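Purine nucleosidase, (IunH-1) (Sulfolobus solfataricus, PDB 3T8J) is a nucleosidase-family protein with an alpha/beta fold built on a central mixed sheet, present as four chains and modelled with a bound sodium ion. Local coordinates at residues L16-L21 with I26-V31; L103-L108 with N135-K140. One frame throughout, in Å; residues are numbered along the deposited sequence.

From the N terminus, strand 3-8 leads into helix 12-23, and contact 1 closes the short turn that returns the chain to strand 27-33, completing a beta-alpha-beta unit. Contact 2 comes later and closes a longer loop, in which the chain leaves helix 101-111, runs through strand 116-120 and helix 125-133, and arrives at the short helix 137-140. The two loops follow one another in series and neither nest nor cross. In space they meet nonetheless: L108 of contact 2 packs its CD1 against A30 CB of contact 1 at 3.6 Å, tying helix 101-111 to strand 27-33 of the central sheet.

Contact 1: residues L16-L21 with I26-V31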
# COMPACT_ATOMS: atom_id res chain seq x y z
N LEU A 16 -31.39 -18.57 -11.41
CA LEU A 16 -31.35 -20.03 -11.43
C LEU A 16 -31.05 -20.65 -10.05
O LEU A 16 -31.59 -21.69 -9.72
CB LEU A 16 -30.37 -20.55 -12.48
CG LEU A 16 -30.66 -21.96 -12.98
CD1 LEU A 16 -31.85 -21.95 -13.95
CD2 LEU A 16 -29.44 -22.57 -13.66
N SER A 17 -30.22 -19.98 -9.27
CA SER A 17 -29.90 -20.45 -7.90
C SER A 17 -31.16 -20.39 -6.99
O SER A 17 -31.42 -21.34 -6.21
CB SER A 17 -28.77 -19.60 -7.31
OG SER A 17 -27.55 -19.84 -8.00
N LEU A 18 -31.90 -19.29 -7.04
CA LEU A 18 -33.16 -19.17 -6.31
C LEU A 18 -34.06 -20.34 -6.70
O LEU A 18 -34.65 -21.02 -5.83
CB LEU A 18 -33.84 -17.83 -6.65
CG LEU A 18 -35.26 -17.65 -6.12
CD1 LEU A 18 -35.32 -17.62 -4.60
CD2 LEU A 18 -35.86 -16.37 -6.70
N TYR A 19 -34.18 -20.59 -8.00
CA TYR A 19 -35.05 -21.67 -8.48
C TYR A 19 -34.56 -23.06 -8.04
O TYR A 19 -35.38 -23.92 -7.73
CB TYR A 19 -35.24 -21.59 -9.99
CG TYR A 19 -36.07 -20.43 -10.50
CD1 TYR A 19 -36.75 -19.57 -9.64
CD2 TYR A 19 -36.20 -20.21 -11.85
CE1 TYR A 19 -37.54 -18.52 -10.13
CE2 TYR A 19 -36.98 -19.16 -12.35
CZ TYR A 19 -37.65 -18.33 -11.49
OH TYR A 19 -38.43 -17.30 -12.01
N LEU A 20 -33.25 -23.28 -7.99
CA LEU A 20 -32.70 -24.56 -7.54
C LEU A 20 -33.15 -24.82 -6.10
O LEU A 20 -33.56 -25.93 -5.76
CB LEU A 20 -31.17 -24.59 -7.67
CG LEU A 20 -30.41 -25.92 -7.67
CD1 LEU A 20 -30.91 -26.88 -8.74
CD2 LEU A 20 -28.89 -25.69 -7.82
N LEU A 21 -33.08 -23.79 -5.26
CA LEU A 21 -33.50 -23.95 -3.86
C LEU A 21 -35.01 -24.27 -3.81
O LEU A 21 -35.44 -25.22 -3.15
CB LEU A 21 -33.20 -22.71 -3.00
CG LEU A 21 -31.74 -22.34 -2.73
CD1 LEU A 21 -31.68 -20.97 -2.02
CD2 LEU A 21 -31.04 -23.42 -1.89
N ILE A 26 -36.35 -26.42 -0.41
CA ILE A 26 -35.58 -25.70 0.62
C ILE A 26 -36.34 -24.42 0.96
O ILE A 26 -36.81 -23.74 0.05
CB ILE A 26 -34.17 -25.33 0.13
CG1 ILE A 26 -33.40 -26.56 -0.33
CG2 ILE A 26 -33.42 -24.51 1.21
CD1 ILE A 26 -33.10 -27.55 0.79
N ASP A 27 -36.49 -24.11 2.24
CA ASP A 27 -37.25 -22.93 2.67
C ASP A 27 -36.41 -21.69 2.46
O ASP A 27 -35.41 -21.49 3.12
CB ASP A 27 -37.68 -23.04 4.12
CG ASP A 27 -38.54 -21.88 4.58
OD1 ASP A 27 -39.34 -21.33 3.77
OD2 ASP A 27 -38.50 -21.59 5.79
N VAL A 28 -36.78 -20.87 1.49
CA VAL A 28 -36.13 -19.57 1.27
C VAL A 28 -36.93 -18.52 2.03
O VAL A 28 -38.12 -18.28 1.71
CB VAL A 28 -36.04 -19.22 -0.22
CG1 VAL A 28 -35.39 -17.85 -0.38
CG2 VAL A 28 -35.24 -20.27 -0.99
N VAL A 29 -36.36 -17.97 3.09
CA VAL A 29 -37.10 -17.04 3.94
C VAL A 29 -37.03 -15.55 3.50
O VAL A 29 -37.87 -14.74 3.91
CB VAL A 29 -36.66 -17.15 5.42
CG1 VAL A 29 -36.83 -18.61 5.91
CG2 VAL A 29 -35.22 -16.68 5.63
N ALA A 30 -36.04 -15.21 2.68
CA ALA A 30 -35.90 -13.85 2.15
C ALA A 30 -34.90 -13.86 1.03
O ALA A 30 -34.00 -14.68 0.96
CB ALA A 30 -35.42 -12.88 3.23
N VAL A 31 -35.08 -12.90 0.11
CA VAL A 31 -34.09 -12.54 -0.88
C VAL A 31 -33.59 -11.13 -0.54
O VAL A 31 -34.38 -10.25 -0.26
CB VAL A 31 -34.69 -12.53 -2.29
CG1 VAL A 31 -33.61 -12.10 -3.33
CG2 VAL A 31 -35.32 -13.85 -2.67
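L21 and V28 form the closest apolar packing between helix 12-23 and strand 27-33. V28 CG2 meets L21 CB at 3.8 Å and lies equally close to CD1 of the same leucine, with the two side chains crossing at about a right angle. With its other methyl, CG1, anti to the backbone N (chi1 178°), V28 divides its two methyls between L21 and L18, three residues apart on the helix: CG2 goes to L21, while CG1 approaches L18 CD1 at 4.2 Å. That same L18 methyl also reaches V31 CG2, again at 4.2 Å, so a single leucine tip bridges two strand residues in the wider-spaced part of the buried side. V31 touches I6 of strand 3-8 as well, and T242 of helix 237-246 packs against L21, which is buried.

The turn is the more open side of the contact: I26 is partly exposed and starts toward the helix, but the end of its side chain leads away; its CG2 stays 4.1 Å from L21 CD2. Here the backbone adds a polar link: I26 N donates to L21 O at 3.1 Å, with an N-H...O angle of 159°. Beyond it D27, also partly exposed, points away from the helix, and its carboxylate is hydrogen-bonded to H3.

Chemically, then, helix and strand are joined by aliphatic contacts without any polar side chain between them. A single backbone hydrogen bond joins the two segments, and N24 ND2 in the turn holds L20 O. The cohesion probably comes mainly from excluding water from L18, L21, V28 and V31, while the I26 N to L21 O bond satisfies one carbonyl near the end of the helix.

Contact 2: residues L103-L108 with N135-K140; sequences LAIIDL and NSIVKK
No flat group enters the contact of I105 and I106 with I137: there are neither ring faces nor amide or carboxylate edges, and branched aliphatic chains do all the touching. I137 points toward helix 101-111 and divides its two ends between neighbouring residues there. Its CG2 branch meets I106 CG1 at 4.3 Å, whereas CD1, at the end of the longer branch, lies 4.4 Å from I105 CG2. A first torsion of 68° sets I137 CG1 between the backbone N and the carbonyl carbon, and the extended second torsion carries CD1 onward to I105. At these distances the aliphatic groups only graze one another, and no hydrogen bond joins the two segments. Alongside, K140 NZ hydrogen-bonds to S136 OG at 3.0 Å and also to N110 OD1, in the last turn of helix 101-111.

Helix 125-133 adds A130, which touches both I105 and I137, and L133, which touches I106. F180 packs against I137, and I105 also rests on I5 of strand 3-8. The short helix 137-140 thus leans on helix 101-111 just before the chain enters strand 141-147 of the sheet.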
# COMPACT_ATOMS: atom_id res chain seq x y z
N LEU A 103 -30.76 -5.08 8.27
CA LEU A 103 -31.67 -5.21 9.38
C LEU A 103 -32.55 -6.47 9.29
O LEU A 103 -32.80 -7.16 10.30
CB LEU A 103 -32.49 -3.92 9.57
CG LEU A 103 -31.65 -2.63 9.69
CD1 LEU A 103 -32.57 -1.41 9.77
CD2 LEU A 103 -30.69 -2.68 10.88
N ALA A 104 -32.99 -6.81 8.07
CA ALA A 104 -33.73 -8.05 7.85
C ALA A 104 -32.89 -9.29 8.18
O ALA A 104 -33.39 -10.25 8.77
CB ALA A 104 -34.24 -8.13 6.40
N ILE A 105 -31.62 -9.28 7.81
CA ILE A 105 -30.70 -10.40 8.14
C ILE A 105 -30.61 -10.60 9.65
O ILE A 105 -30.69 -11.73 10.12
CB ILE A 105 -29.31 -10.18 7.51
CG1 ILE A 105 -29.38 -10.26 5.98
CG2 ILE A 105 -28.28 -11.22 8.05
CD1 ILE A 105 -28.16 -9.63 5.27
N ILE A 106 -30.49 -9.50 10.40
CA ILE A 106 -30.43 -9.61 11.87
C ILE A 106 -31.74 -10.20 12.43
O ILE A 106 -31.71 -11.13 13.26
CB ILE A 106 -30.11 -8.24 12.49
CG1 ILE A 106 -28.69 -7.80 12.16
CG2 ILE A 106 -30.29 -8.28 14.02
CD1 ILE A 106 -28.43 -6.31 12.39
N ASP A 107 -32.89 -9.70 11.96
CA ASP A 107 -34.18 -10.20 12.43
C ASP A 107 -34.35 -11.70 12.15
O ASP A 107 -34.83 -12.45 12.99
CB ASP A 107 -35.31 -9.40 11.77
CG ASP A 107 -35.49 -8.01 12.38
OD1 ASP A 107 -34.96 -7.75 13.48
OD2 ASP A 107 -36.20 -7.18 11.76
N LEU A 108 -33.97 -12.11 10.94
CA LEU A 108 -34.11 -13.50 10.49
C LEU A 108 -33.13 -14.44 11.21
O LEU A 108 -33.46 -15.59 11.51
CB LEU A 108 -34.00 -13.57 8.96
CG LEU A 108 -35.24 -13.01 8.27
CD1 LEU A 108 -34.90 -12.67 6.80
CD2 LEU A 108 -36.43 -13.94 8.39
N ASN A 135 -22.90 -8.40 16.13
CA ASN A 135 -21.87 -9.42 15.99
C ASN A 135 -22.35 -10.85 16.31
O ASN A 135 -21.69 -11.82 15.89
CB ASN A 135 -20.68 -9.14 16.90
CG ASN A 135 -19.90 -7.84 16.62
OD1 ASN A 135 -19.03 -7.53 17.45
ND2 ASN A 135 -20.14 -7.12 15.51
N SER A 136 -23.46 -10.98 17.05
CA SER A 136 -24.02 -12.27 17.47
C SER A 136 -24.53 -13.13 16.32
O SER A 136 -24.77 -14.33 16.47
CB SER A 136 -25.12 -12.10 18.54
OG SER A 136 -26.33 -11.63 18.02
N ILE A 137 -24.68 -12.54 15.13
CA ILE A 137 -25.14 -13.33 13.99
C ILE A 137 -24.13 -14.41 13.57
O ILE A 137 -24.48 -15.33 12.84
CB ILE A 137 -25.58 -12.47 12.74
CG1 ILE A 137 -24.39 -11.76 12.07
CG2 ILE A 137 -26.67 -11.48 13.12
CD1 ILE A 137 -24.77 -11.04 10.75
N VAL A 138 -22.88 -14.31 14.02
CA VAL A 138 -21.89 -15.31 13.67
C VAL A 138 -22.26 -16.70 14.25
O VAL A 138 -22.07 -17.71 13.57
CB VAL A 138 -20.49 -14.90 14.14
CG1 VAL A 138 -19.53 -16.07 14.08
CG2 VAL A 138 -19.96 -13.75 13.30
N LYS A 139 -22.81 -16.74 15.44
CA LYS A 139 -23.33 -18.01 15.97
C LYS A 139 -24.72 -18.33 15.44
O LYS A 139 -25.04 -19.52 15.19
CB LYS A 139 -23.33 -18.06 17.48
CG LYS A 139 -23.80 -19.46 17.97
CD LYS A 139 -23.39 -19.79 19.33
CE LYS A 139 -24.11 -21.05 19.78
NZ LYS A 139 -23.66 -21.47 21.13
N LYS A 140 -25.57 -17.32 15.30
CA LYS A 140 -26.98 -17.55 14.92
C LYS A 140 -27.13 -18.05 13.48
O LYS A 140 -28.07 -18.81 13.19
CB LYS A 140 -27.83 -16.29 15.13
CG LYS A 140 -27.93 -15.90 16.59
CD LYS A 140 -28.52 -14.55 16.81
CE LYS A 140 -28.53 -14.22 18.31
NZ LYS A 140 -29.02 -12.83 18.55